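Local coordinates for endo-beta-N-acetylglucosaminidase F1 (Bacteroides thetaiotaomicron VPI-5482, PDB 6TCV), which probably hydrolyses mammalian high-mannose N-glycans between the two N-acetylglucosamines of their core, as a gut Bacteroides endo-beta-N-acetylglucosaminidase, at residues P181-S186 with I435-N440; A158-K163 with R238-K243; L25-S30 with C148-K153. The protein carries 2 engineered substitutions. All blocks are in the same frame, centred on the assembly; numbering follows the deposited sequence.

Interaction 1 (P181-S186 with I435-N440)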
ATOM      1  N   PRO A 181      16.926  -1.604   1.647  1.00 12.37           N
ATOM      2  CA  PRO A 181      15.836  -0.627   1.575  1.00 11.50           C
ATOM      3  C   PRO A 181      16.039   0.572   2.456  1.00 12.58           C
ATOM      4  O   PRO A 181      15.316   1.567   2.271  1.00 12.39           O
ATOM      5  CB  PRO A 181      14.609  -1.446   1.984  1.00 13.15           C
ATOM      6  CG  PRO A 181      15.172  -2.547   2.896  1.00 14.63           C
ATOM      7  CD  PRO A 181      16.500  -2.889   2.252  1.00 12.58           C
ATOM      8  N   LEU A 182      16.997   0.573   3.367  1.00 12.29           N
ATOM      9  CA  LEU A 182      17.314   1.802   4.084  1.00 11.81           C
ATOM     10  C   LEU A 182      17.752   2.906   3.143  1.00 12.00           C
ATOM     11  O   LEU A 182      17.676   4.082   3.534  1.00 12.56           O
ATOM     12  CB  LEU A 182      18.370   1.551   5.176  1.00 13.22           C
ATOM     13  CG  LEU A 182      17.853   0.742   6.387  1.00 12.67           C
ATOM     14  CD1 LEU A 182      19.041   0.541   7.325  1.00 14.29           C
ATOM     15  CD2 LEU A 182      16.710   1.350   7.136  1.00 14.30           C
ATOM     16  N   ASN A 183      18.165   2.574   1.913  1.00 12.32           N
ATOM     17  CA  ASN A 183      18.457   3.578   0.882  1.00 13.02           C
ATOM     18  C   ASN A 183      17.261   4.456   0.556  1.00 12.47           C
ATOM     19  O   ASN A 183      17.450   5.501  -0.067  1.00 13.10           O
ATOM     20  CB  ASN A 183      19.063   2.888  -0.344  1.00 12.74           C
ATOM     21  CG  ASN A 183      20.478   2.552  -0.116  1.00 12.53           C
ATOM     22  OD1 ASN A 183      21.324   3.418   0.145  1.00 12.98           O
ATOM     23  ND2 ASN A 183      20.781   1.259  -0.201  1.00 13.69           N
ATOM     24  N   THR A 184      16.058   4.126   1.006  1.00 11.74           N
ATOM     25  CA  THR A 184      14.957   5.080   0.953  1.00 11.70           C
ATOM     26  C   THR A 184      15.383   6.427   1.522  1.00 12.66           C
ATOM     27  O   THR A 184      14.951   7.494   1.040  1.00 12.43           O
ATOM     28  CB  THR A 184      13.792   4.531   1.774  1.00 12.24           C
ATOM     29  OG1 THR A 184      13.336   3.285   1.235  1.00 12.72           O
ATOM     30  CG2 THR A 184      12.593   5.455   1.809  1.00 13.61           C
ATOM     31  N   LEU A 185      16.196   6.410   2.580  1.00 12.63           N
ATOM     32  CA  LEU A 185      16.593   7.621   3.295  1.00 12.53           C
ATOM     33  C   LEU A 185      17.575   8.471   2.512  1.00 13.11           C
ATOM     34  O   LEU A 185      17.832   9.611   2.927  1.00 14.78           O
ATOM     35  CB  LEU A 185      17.111   7.270   4.681  1.00 13.76           C
ATOM     36  CG  LEU A 185      16.114   6.537   5.545  1.00 13.54           C
ATOM     37  CD1 LEU A 185      16.783   6.214   6.891  1.00 17.58           C
ATOM     38  CD2 LEU A 185      14.769   7.244   5.697  1.00 17.48           C
ATOM     39  N   SER A 186      18.110   7.971   1.387  1.00 12.64           N
ATOM     40  CA  SER A 186      18.932   8.786   0.503  1.00 12.37           C
ATOM     41  C   SER A 186      18.142   9.833  -0.259  1.00 12.96           C
ATOM     42  O   SER A 186      18.767  10.676  -0.905  1.00 14.33           O
ATOM     43  CB  SER A 186      19.631   7.933  -0.539  1.00 14.02           C
ATOM     44  OG  SER A 186      20.448   6.882   0.038  1.00 14.16           O
ATOM     45  N   ILE A 435      24.116  10.198   1.709  0.70 15.39           N
ATOM     46  CA  ILE A 435      24.456   8.908   2.293  0.70 17.57           C
ATOM     47  C   ILE A 435      23.841   7.782   1.471  0.70 15.93           C
ATOM     48  O   ILE A 435      22.981   7.981   0.619  0.70 15.20           O
ATOM     49  CB  ILE A 435      24.077   8.757   3.785  0.70 20.02           C
ATOM     50  CG1 ILE A 435      22.626   9.182   4.065  0.70 15.90           C
ATOM     51  CG2 ILE A 435      25.063   9.553   4.682  0.70 20.10           C
ATOM     52  CD1 ILE A 435      21.519   8.354   3.482  0.70 15.68           C
ATOM     53  N   PHE A 436      24.303   6.577   1.766  1.00 14.76           N
ATOM     54  CA  PHE A 436      23.767   5.346   1.204  1.00 13.99           C
ATOM     55  C   PHE A 436      24.033   4.227   2.204  1.00 14.95           C
ATOM     56  O   PHE A 436      24.793   4.390   3.164  1.00 14.87           O
ATOM     57  CB  PHE A 436      24.383   5.033  -0.187  1.00 13.83           C
ATOM     58  CG  PHE A 436      25.766   4.433  -0.128  1.00 15.81           C
ATOM     59  CD1 PHE A 436      26.881   5.255   0.049  1.00 16.21           C
ATOM     60  CD2 PHE A 436      25.955   3.052  -0.213  1.00 15.83           C
ATOM     61  CE1 PHE A 436      28.141   4.710   0.140  1.00 17.79           C
ATOM     62  CE2 PHE A 436      27.223   2.536  -0.116  1.00 16.31           C
ATOM     63  CZ  PHE A 436      28.277   3.366   0.089  1.00 18.51           C
ATOM     64  N   TYR A 437      23.402   3.091   1.958  1.00 13.89           N
ATOM     65  CA  TYR A 437      23.505   1.905   2.803  1.00 13.98           C
ATOM     66  C   TYR A 437      23.954   0.726   1.954  1.00 14.02           C
ATOM     67  O   TYR A 437      23.505   0.551   0.822  1.00 14.57           O
ATOM     68  CB  TYR A 437      22.162   1.591   3.451  1.00 14.55           C
ATOM     69  CG  TYR A 437      21.745   2.674   4.444  1.00 13.55           C
ATOM     70  CD1 TYR A 437      21.125   3.839   4.032  1.00 12.63           C
ATOM     71  CD2 TYR A 437      21.937   2.481   5.775  1.00 13.55           C
ATOM     72  CE1 TYR A 437      20.723   4.800   4.943  1.00 13.20           C
ATOM     73  CE2 TYR A 437      21.532   3.450   6.707  1.00 14.59           C
ATOM     74  CZ  TYR A 437      20.922   4.593   6.259  1.00 13.08           C
ATOM     75  OH  TYR A 437      20.529   5.526   7.220  1.00 15.53           O
ATOM     76  N   LYS A 438      24.796  -0.088   2.552  1.00 14.63           N
ATOM     77  CA  LYS A 438      25.247  -1.348   1.987  1.00 14.82           C
ATOM     78  C   LYS A 438      24.291  -2.473   2.339  1.00 16.26           C
ATOM     79  O   LYS A 438      23.586  -2.427   3.342  1.00 15.54           O
ATOM     80  CB  LYS A 438      26.683  -1.685   2.450  1.00 16.67           C
ATOM     81  CG  LYS A 438      27.731  -0.658   2.035  1.00 17.97           C
ATOM     82  CD  LYS A 438      29.140  -1.121   2.388  1.00 19.51           C
ATOM     83  CE  LYS A 438      30.149  -0.085   1.840  1.00 27.24           C
ATOM     84  NZ  LYS A 438      31.474  -0.708   2.087  1.00 43.11           N
ATOM     85  N   LYS A 439      24.289  -3.520   1.531  1.00 16.60           N
ATOM     86  CA  LYS A 439      23.368  -4.630   1.755  1.00 16.38           C
ATOM     87  C   LYS A 439      23.547  -5.193   3.176  1.00 15.81           C
ATOM     88  O   LYS A 439      24.664  -5.471   3.607  1.00 17.05           O
ATOM     89  CB  LYS A 439      23.589  -5.713   0.686  1.00 19.29           C
ATOM     90  CG  LYS A 439      22.651  -6.934   0.813  1.00 19.28           C
ATOM     91  CD  LYS A 439      22.875  -7.961  -0.282  1.00 19.80           C
ATOM     92  CE  LYS A 439      22.011  -9.197  -0.030  1.00 20.39           C
ATOM     93  NZ  LYS A 439      22.347 -10.235  -0.960  1.00 21.32           N
ATOM     94  N   ASN A 440      22.413  -5.341   3.875  1.00 15.67           N
ATOM     95  CA  ASN A 440      22.330  -5.990   5.182  1.00 16.38           C
ATOM     96  C   ASN A 440      23.063  -5.246   6.287  1.00 17.46           C
ATOM     97  O   ASN A 440      23.244  -5.808   7.343  1.00 22.60           O
ATOM     98  CB  ASN A 440      22.747  -7.466   5.148  1.00 17.86           C
ATOM     99  CG  ASN A 440      21.758  -8.330   4.355  1.00 18.28           C
ATOM    100  OD1 ASN A 440      20.637  -7.918   4.128  1.00 19.08           O
ATOM    101  ND2 ASN A 440      22.177  -9.529   3.970  1.00 22.00           N
TER
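Ile435 offers its carbonyl oxygen to Ser186, whose OG donates to Ile435 O at 2.8 Å and also bonds the hydroxyl of Tyr411. At Phe436 the backbone passes close to the amide oxygen of Asn183, with Asn183 OD1 3.3 Å from Phe436 CA, while the phenyl ring turns away. Tyr437 carries most of the contact. Its backbone is gripped at both polar ends by one carboxamide: Tyr437 N donates to Asn183 OD1 (2.8 Å), and Asn183 ND2 donates to Tyr437 O (3.0 Å, 162° at the hydrogen), with that oxygen close to the amide plane. A second bond from ND2 to Asn180 O further fixes the amide flip. A leucine in place of Asn183 would probably leave Tyr437 N, Tyr437 O and Asn180 O without these mates. The phenol ring lies against Leu182, whose CB sits 3.6 Å from the ring centroid, over the face, in a CH-pi contact. Farther out, Leu185 CD1 reaches Tyr437 OH at 3.8 Å. The 3-10 turn 181-186, in the loop between strands 169-175 and 198-209, is thus packed between strand 435-436 with its following residues and helix 235-238, whose Leu237 meets Leu182, Thr184 and Leu185.

Interaction 2 (A158-K163 with R238-K243); sequences AGDAYK and RRRGVK
Asp160 and Arg240 set two flat groups against each other at a steep angle, their carboxylate and guanidinium planes 75° apart. Arg240 belongs to a Schellman motif that ends helix 235-238, with Gly241 at positive phi as the C-prime residue. At the guanidinium edge, in its plane, sits a water that accepts from Arg240 NH1 at 2.8 Å and donates to Asp160 OD2. The direct separation, 4.0 Å from Asp160 OD2 to Arg240 NH1, is too long for a salt bridge, and the oxygen lies well out of the guanidinium plane, so the charges probably attract only at a distance, and the water makes the link. Asp160 OD2 lies instead beside the aliphatic chain of Arg240, 3.6 Å from Arg240 CG. Asp160 also takes a second conformation, so the water bridge is less certain than the backbone contacts. Across the contact, residues 159-162 make a type I turn, and the two bends meet where Ala161 N gives Arg240 O a weak hydrogen bond (3.3 Å, 133° at the hydrogen). Beside it Ala158 CB rests on Arg239 O at 3.7 Å, and Ala161 CB brushes Val242 CG2. The contact therefore joins the stretch leading into strand 169-175 to the helix end leading into strand 243-249. A beta carbon on Gly241 would run into the carbonyl of Ala158: Gly241 CA lies 3.2 Å from Ala158 O in a CA-H...O contact.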
ATOM      1  N   ALA A 158       5.027  10.584  12.909  1.00 18.26           N
ATOM      2  CA  ALA A 158       5.652   9.807  11.820  1.00 18.22           C
ATOM      3  C   ALA A 158       5.434  10.535  10.498  1.00 17.81           C
ATOM      4  O   ALA A 158       4.776   9.969   9.629  1.00 21.32           O
ATOM      5  CB  ALA A 158       5.134   8.391  11.790  1.00 20.44           C
ATOM      6  N   GLY A 159       5.700  11.822  10.450  1.00 20.15           N
ATOM      7  CA  GLY A 159       5.412  12.722   9.354  1.00 20.91           C
ATOM      8  C   GLY A 159       6.459  12.970   8.299  1.00 17.77           C
ATOM      9  O   GLY A 159       6.226  13.836   7.452  1.00 18.36           O
ATOM     10  N   ASP A 160       7.621  12.323   8.349  0.71 16.56           N
ATOM     11  CA  ASP A 160       8.705  12.781   7.500  0.71 13.93           C
ATOM     12  C   ASP A 160       8.435  12.549   6.018  0.71 14.13           C
ATOM     13  O   ASP A 160       9.021  13.252   5.188  0.71 17.21           O
ATOM     14  CB  ASP A 160       9.997  12.090   7.903  0.71 14.90           C
ATOM     15  CG  ASP A 160      10.578  12.555   9.207  0.71 18.93           C
ATOM     16  OD1 ASP A 160      10.025  13.424   9.909  0.71 22.70           O
ATOM     17  OD2 ASP A 160      11.652  12.063   9.538  0.71 19.41           O
ATOM     18  N   ALA A 161       7.617  11.580   5.642  1.00 14.40           N
ATOM     19  CA  ALA A 161       7.251  11.350   4.255  1.00 14.29           C
ATOM     20  C   ALA A 161       5.973  12.081   3.833  1.00 15.37           C
ATOM     21  O   ALA A 161       5.625  12.040   2.647  1.00 16.62           O
ATOM     22  CB  ALA A 161       7.127   9.854   3.925  1.00 16.36           C
ATOM     23  N   TYR A 162       5.275  12.740   4.746  1.00 15.13           N
ATOM     24  CA  TYR A 162       3.986  13.354   4.467  1.00 14.38           C
ATOM     25  C   TYR A 162       4.229  14.745   3.914  1.00 16.04           C
ATOM     26  O   TYR A 162       4.664  15.651   4.611  1.00 15.97           O
ATOM     27  CB  TYR A 162       3.138  13.392   5.744  1.00 16.35           C
ATOM     28  CG  TYR A 162       1.865  14.173   5.550  1.00 18.26           C
ATOM     29  CD1 TYR A 162       0.868  13.717   4.730  1.00 17.61           C
ATOM     30  CD2 TYR A 162       1.658  15.375   6.206  1.00 17.56           C
ATOM     31  CE1 TYR A 162      -0.298  14.456   4.568  1.00 19.57           C
ATOM     32  CE2 TYR A 162       0.495  16.109   6.019  1.00 20.02           C
ATOM     33  CZ  TYR A 162      -0.455  15.611   5.204  1.00 18.90           C
ATOM     34  OH  TYR A 162      -1.606  16.381   5.076  1.00 25.88           O
ATOM     35  N   LYS A 163       3.917  14.889   2.629  1.00 16.61           N
ATOM     36  CA  LYS A 163       4.191  16.121   1.904  1.00 15.64           C
ATOM     37  C   LYS A 163       2.954  16.982   1.720  1.00 18.43           C
ATOM     38  O   LYS A 163       2.982  17.943   0.946  1.00 20.35           O
ATOM     39  CB  LYS A 163       4.915  15.794   0.573  1.00 16.02           C
ATOM     40  CG  LYS A 163       6.269  15.147   0.798  1.00 15.24           C
ATOM     41  CD  LYS A 163       6.927  14.624  -0.435  1.00 15.29           C
ATOM     42  CE  LYS A 163       6.339  13.312  -0.954  1.00 14.49           C
ATOM     43  NZ  LYS A 163       6.516  12.177  -0.039  1.00 14.19           N
ATOM     44  N   ARG A 238       9.626   2.950   8.807  1.00 13.26           N
ATOM     45  CA  ARG A 238       8.240   3.103   9.281  1.00 14.16           C
ATOM     46  C   ARG A 238       8.143   4.167  10.343  1.00 13.97           C
ATOM     47  O   ARG A 238       7.153   4.905  10.395  1.00 14.88           O
ATOM     48  CB  ARG A 238       7.700   1.761   9.785  1.00 13.37           C
ATOM     49  CG  ARG A 238       7.662   0.753   8.655  1.00 13.31           C
ATOM     50  CD  ARG A 238       6.963  -0.553   9.070  1.00 13.82           C
ATOM     51  NE  ARG A 238       5.547  -0.318   9.276  1.00 13.44           N
ATOM     52  CZ  ARG A 238       4.936  -0.265  10.437  1.00 14.26           C
ATOM     53  NH1 ARG A 238       5.560  -0.437  11.588  1.00 15.11           N
ATOM     54  NH2 ARG A 238       3.622  -0.015  10.457  1.00 16.62           N
ATOM     55  N   ARG A 239       9.143   4.305  11.192  1.00 14.03           N
ATOM     56  CA  ARG A 239       9.163   5.353  12.212  1.00 14.87           C
ATOM     57  C   ARG A 239       9.092   6.737  11.591  1.00 15.60           C
ATOM     58  O   ARG A 239       8.684   7.689  12.283  1.00 17.01           O
ATOM     59  CB  ARG A 239      10.358   5.235  13.137  1.00 16.54           C
ATOM     60  CG  ARG A 239      10.353   4.052  14.002  1.00 20.31           C
ATOM     61  CD  ARG A 239      11.393   4.170  15.126  1.00 26.22           C
ATOM     62  NE  ARG A 239      12.795   4.277  14.722  1.00 27.03           N
ATOM     63  CZ  ARG A 239      13.621   3.241  14.570  1.00 26.13           C
ATOM     64  NH1 ARG A 239      13.188   2.012  14.817  1.00 28.26           N
ATOM     65  NH2 ARG A 239      14.892   3.438  14.238  1.00 27.95           N
ATOM     66  N   ARG A 240       9.600   6.892  10.365  1.00 14.76           N
ATOM     67  CA  ARG A 240       9.604   8.170   9.658  1.00 14.65           C
ATOM     68  C   ARG A 240       8.407   8.300   8.734  1.00 19.73           C
ATOM     69  O   ARG A 240       8.300   9.283   7.982  1.00 21.43           O
ATOM     70  CB  ARG A 240      10.891   8.360   8.855  1.00 16.82           C
ATOM     71  CG  ARG A 240      12.107   8.481   9.743  1.00 17.59           C
ATOM     72  CD  ARG A 240      13.384   8.552   8.922  1.00 20.40           C
ATOM     73  NE  ARG A 240      14.535   8.630   9.814  1.00 18.50           N
ATOM     74  CZ  ARG A 240      15.425   9.611   9.860  1.00 17.38           C
ATOM     75  NH1 ARG A 240      15.380  10.633   9.073  1.00 18.22           N
ATOM     76  NH2 ARG A 240      16.428   9.492  10.708  1.00 19.62           N
ATOM     77  N   GLY A 241       7.463   7.369   8.787  1.00 14.40           N
ATOM     78  CA  GLY A 241       6.225   7.524   8.058  1.00 13.71           C
ATOM     79  C   GLY A 241       6.195   6.833   6.725  1.00 13.53           C
ATOM     80  O   GLY A 241       5.184   6.934   6.019  1.00 16.10           O
ATOM     81  N   VAL A 242       7.263   6.151   6.327  1.00 12.21           N
ATOM     82  CA  VAL A 242       7.274   5.418   5.057  1.00 13.19           C
ATOM     83  C   VAL A 242       6.480   4.121   5.252  1.00 12.65           C
ATOM     84  O   VAL A 242       6.635   3.428   6.275  1.00 14.37           O
ATOM     85  CB  VAL A 242       8.721   5.084   4.659  1.00 13.40           C
ATOM     86  CG1 VAL A 242       8.794   4.258   3.399  1.00 14.37           C
ATOM     87  CG2 VAL A 242       9.543   6.349   4.483  1.00 14.73           C
ATOM     88  N   LYS A 243       5.658   3.775   4.267  0.52 12.12           N
ATOM     89  CA  LYS A 243       4.938   2.507   4.316  0.52 12.63           C
ATOM     90  C   LYS A 243       5.751   1.442   3.599  0.52 13.07           C
ATOM     91  O   LYS A 243       6.080   1.606   2.408  0.52 13.08           O
ATOM     92  CB  LYS A 243       3.571   2.644   3.657  0.52 14.79           C
ATOM     93  CG  LYS A 243       2.649   3.607   4.373  0.52 15.45           C
ATOM     94  CD  LYS A 243       1.293   3.660   3.695  0.52 17.53           C
ATOM     95  CE  LYS A 243       0.271   4.377   4.568  0.52 21.69           C
ATOM     96  NZ  LYS A 243       0.680   5.756   4.841  0.52 27.39           N
TER
HETATM   97  O   HOH W   1      13.383  11.686   7.413  1.00 27.27           O

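Interaction 3 (L25-S30 with C148-K153); sequences LRDGKS and CIYLVK
Asp27 and Tyr150 join an Asx motif at the edge of one sheet to a strand of another. Strand 26-27 is an outermost strand of a four-stranded antiparallel sheet, and 148-153 runs in a neighbouring mixed sheet between strands 34-39 and 125-130. The touching parts run 22° apart, tied by side chains with no backbone hydrogen bond between them. Followed outward, Asp27 CB comes first, 3.4 Å from Tyr150 OH. Because CG is anti to the backbone N (chi1 173°), the carboxylate carbon swings beside the phenol, and Asp27 CG lies 3.6 Å from Tyr150 CE2. At the tip OD1 stands at the edge of the ring, in its plane, and accepts from the phenol hydroxyl (Tyr150 OH to Asp27 OD1 2.7 Å) on its anti side. The carboxylate is turned almost perpendicular to the ring, at 87°. OD2 takes two bonds from its own chain: Ser30 OG meets Asp27 OD2 at 2.8 Å through the anti lone pair, and Ser30 N reaches the same oxygen from above the carboxylate plane. The bonds from Tyr150 OH and Ser30 N, with Ser30 OG in one of its two conformations, hold the rotation of this buried acid and would be expected to favour its negative charge. The side chain of Arg26 starts away from the strand, and Tyr24 holds its guanidinium through a hydrogen bond from Arg26 NH2 to Tyr24 O and a cation-pi contact. Two residues before Tyr150, Cys148 packs on Leu25, Cys148 CB 3.6 Å from Leu25 O and Cys148 SG 3.9 Å from Leu25 CD2.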
ATOM      1  N   LEU A  25     -24.663   2.630   3.740  1.00 34.69           N
ATOM      2  CA  LEU A  25     -23.980   3.706   4.426  1.00 34.48           C
ATOM      3  C   LEU A  25     -22.524   3.606   4.045  1.00 34.99           C
ATOM      4  O   LEU A  25     -21.938   2.513   3.978  1.00 29.86           O
ATOM      5  CB  LEU A  25     -23.947   3.511   5.939  1.00 36.84           C
ATOM      6  CG  LEU A  25     -23.947   4.687   6.905  1.00 34.27           C
ATOM      7  CD1 LEU A  25     -25.076   5.656   6.728  1.00 30.27           C
ATOM      8  CD2 LEU A  25     -23.809   4.209   8.368  1.00 36.78           C
ATOM      9  N   ARG A  26     -21.943   4.776   3.832  1.00 29.08           N
ATOM     10  CA  ARG A  26     -20.533   4.841   3.491  1.00 29.69           C
ATOM     11  C   ARG A  26     -19.998   6.196   3.907  1.00 27.09           C
ATOM     12  O   ARG A  26     -20.758   7.117   4.219  1.00 29.70           O
ATOM     13  CB  ARG A  26     -20.251   4.546   2.018  1.00 33.45           C
ATOM     14  CG  ARG A  26     -20.520   5.652   1.012  1.00 38.46           C
ATOM     15  CD  ARG A  26     -21.837   6.333   1.030  1.00 46.63           C
ATOM     16  NE  ARG A  26     -22.967   5.487   0.687  1.00 38.31           N
ATOM     17  CZ  ARG A  26     -23.509   5.427  -0.521  1.00 49.39           C
ATOM     18  NH1 ARG A  26     -22.989   6.138  -1.504  1.00 52.31           N
ATOM     19  NH2 ARG A  26     -24.597   4.689  -0.740  1.00 41.78           N
ATOM     20  N   ASP A  27     -18.676   6.313   3.880  1.00 26.57           N
ATOM     21  CA  ASP A  27     -18.032   7.607   4.073  1.00 26.86           C
ATOM     22  C   ASP A  27     -18.325   8.514   2.863  1.00 32.86           C
ATOM     23  O   ASP A  27     -18.240   8.086   1.698  1.00 31.70           O
ATOM     24  CB  ASP A  27     -16.527   7.391   4.159  1.00 27.66           C
ATOM     25  CG  ASP A  27     -15.759   8.711   4.199  1.00 32.70           C
ATOM     26  OD1 ASP A  27     -16.022   9.514   5.105  1.00 28.97           O
ATOM     27  OD2 ASP A  27     -14.870   8.920   3.369  1.00 28.19           O
ATOM     28  N   GLY A  28     -18.762   9.751   3.134  1.00 29.30           N
ATOM     29  CA  GLY A  28     -19.198  10.598   2.033  1.00 30.54           C
ATOM     30  C   GLY A  28     -18.076  11.091   1.131  1.00 28.75           C
ATOM     31  O   GLY A  28     -18.234  11.090  -0.092  1.00 39.72           O
ATOM     32  N   LYS A  29     -16.888  11.312   1.673  1.00 30.72           N
ATOM     33  CA  LYS A  29     -15.837  11.875   0.818  1.00 33.58           C
ATOM     34  C   LYS A  29     -15.232  10.834  -0.126  1.00 46.17           C
ATOM     35  O   LYS A  29     -15.004  11.130  -1.303  1.00 37.60           O
ATOM     36  CB  LYS A  29     -14.700  12.425   1.671  1.00 36.39           C
ATOM     37  N   SER A  30     -14.995   9.607   0.354  1.00 35.32           N
ATOM     38  CA  SER A  30     -14.384   8.535  -0.436  0.87 30.90           C
ATOM     39  C   SER A  30     -15.414   7.627  -1.101  1.00 28.73           C
ATOM     40  O   SER A  30     -15.055   6.866  -2.008  1.00 33.88           O
ATOM     41  CB  SER A  30     -13.476   7.693   0.487  0.87 30.99           C
ATOM     42  OG  SER A  30     -14.238   7.006   1.475  0.87 27.03           O
ATOM     43  N   CYS A 148     -20.936   1.505   8.293  1.00 30.42           N
ATOM     44  CA  CYS A 148     -19.617   1.753   7.716  1.00 28.35           C
ATOM     45  C   CYS A 148     -18.551   1.881   8.807  1.00 26.76           C
ATOM     46  O   CYS A 148     -18.871   1.908  10.010  1.00 28.21           O
ATOM     47  CB  CYS A 148     -19.651   2.930   6.749  1.00 28.70           C
ATOM     48  SG  CYS A 148     -19.947   4.436   7.610  1.00 31.52           S
ATOM     49  N   ILE A 149     -17.286   1.922   8.405  1.00 25.41           N
ATOM     50  CA  ILE A 149     -16.205   1.948   9.376  1.00 25.37           C
ATOM     51  C   ILE A 149     -15.060   2.862   8.962  1.00 23.81           C
ATOM     52  O   ILE A 149     -14.712   2.973   7.778  1.00 24.00           O
ATOM     53  CB  ILE A 149     -15.780   0.509   9.748  1.00 24.45           C
ATOM     54  CG1 ILE A 149     -14.928   0.523  11.012  1.00 24.98           C
ATOM     55  CG2 ILE A 149     -15.018  -0.161   8.572  1.00 24.58           C
ATOM     56  CD1 ILE A 149     -14.876  -0.819  11.713  1.00 25.79           C
ATOM     57  N   TYR A 150     -14.514   3.610   9.940  1.00 24.51           N
ATOM     58  CA  TYR A 150     -13.276   4.373   9.792  1.00 22.68           C
ATOM     59  C   TYR A 150     -12.184   3.694  10.609  1.00 21.82           C
ATOM     60  O   TYR A 150     -12.446   3.305  11.756  1.00 23.25           O
ATOM     61  CB  TYR A 150     -13.437   5.789  10.327  1.00 23.73           C
ATOM     62  CG  TYR A 150     -14.448   6.514   9.518  1.00 25.49           C
ATOM     63  CD1 TYR A 150     -15.802   6.407   9.820  1.00 25.56           C
ATOM     64  CD2 TYR A 150     -14.042   7.308   8.437  1.00 23.06           C
ATOM     65  CE1 TYR A 150     -16.757   7.043   9.062  1.00 30.36           C
ATOM     66  CE2 TYR A 150     -15.010   7.942   7.655  1.00 25.84           C
ATOM     67  CZ  TYR A 150     -16.351   7.826   8.000  1.00 25.20           C
ATOM     68  OH  TYR A 150     -17.336   8.443   7.265  1.00 28.18           O
ATOM     69  N   LEU A 151     -11.027   3.483   9.997  1.00 20.74           N
ATOM     70  CA  LEU A 151      -9.872   2.857  10.630  1.00 20.16           C
ATOM     71  C   LEU A 151      -8.815   3.938  10.773  1.00 19.52           C
ATOM     72  O   LEU A 151      -8.232   4.379   9.787  1.00 20.11           O
ATOM     73  CB  LEU A 151      -9.431   1.659   9.776  1.00 19.62           C
ATOM     74  CG  LEU A 151     -10.465   0.558   9.608  1.00 20.32           C
ATOM     75  CD1 LEU A 151      -9.985  -0.517   8.581  1.00 21.13           C
ATOM     76  CD2 LEU A 151     -10.887  -0.071  10.928  1.00 23.17           C
ATOM     77  N   VAL A 152      -8.614   4.402  12.013  1.00 20.69           N
ATOM     78  CA  VAL A 152      -7.898   5.645  12.334  1.00 20.23           C
ATOM     79  C   VAL A 152      -6.517   5.353  12.879  1.00 19.26           C
ATOM     80  O   VAL A 152      -6.365   4.531  13.787  1.00 20.35           O
ATOM     81  CB  VAL A 152      -8.711   6.499  13.332  1.00 20.73           C
ATOM     82  CG1 VAL A 152      -7.982   7.843  13.603  1.00 23.55           C
ATOM     83  CG2 VAL A 152     -10.158   6.718  12.868  1.00 24.77           C
ATOM     84  N   LYS A 153      -5.521   6.020  12.320  1.00 19.55           N
ATOM     85  CA  LYS A 153      -4.142   5.974  12.786  1.00 18.70           C
ATOM     86  C   LYS A 153      -3.603   7.376  13.037  1.00 21.82           C
ATOM     87  O   LYS A 153      -3.835   8.281  12.231  1.00 23.25           O
ATOM     88  CB  LYS A 153      -3.262   5.334  11.705  1.00 21.79           C
ATOM     89  CG  LYS A 153      -3.866   4.049  11.142  1.00 25.79           C
ATOM     90  CD  LYS A 153      -3.164   3.463   9.915  1.00 32.87           C
ATOM     91  CE  LYS A 153      -1.679   3.664   9.865  1.00 48.46           C
ATOM     92  NZ  LYS A 153      -1.233   3.240   8.487  1.00 58.19           N
TER

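How the interactions relate
Interaction 3 closes first along the chain, and residues 158-163 of interaction 2 follow almost at once. Interactions 2 and 1 then cross, in the order 158-163, 181-186, 238-243, 435-440. These two have centres about 16 Å apart and touch: Leu185 CD2 packs on Arg240 CD at 3.7 Å, around the end of helix 235-238, which both share. Interaction 3 lies at the N-terminal sheets, its centre about 22 Å from interaction 2, and about 36 Å from interaction 1, which lies on the opposite side of the chain's centre. The three contacts thus run from those sheets, past loop 158-163 between strands 147-154 and 169-175, to residues 435-440, packed on the loop between strands 169-175 and 198-209 of the large mixed sheet.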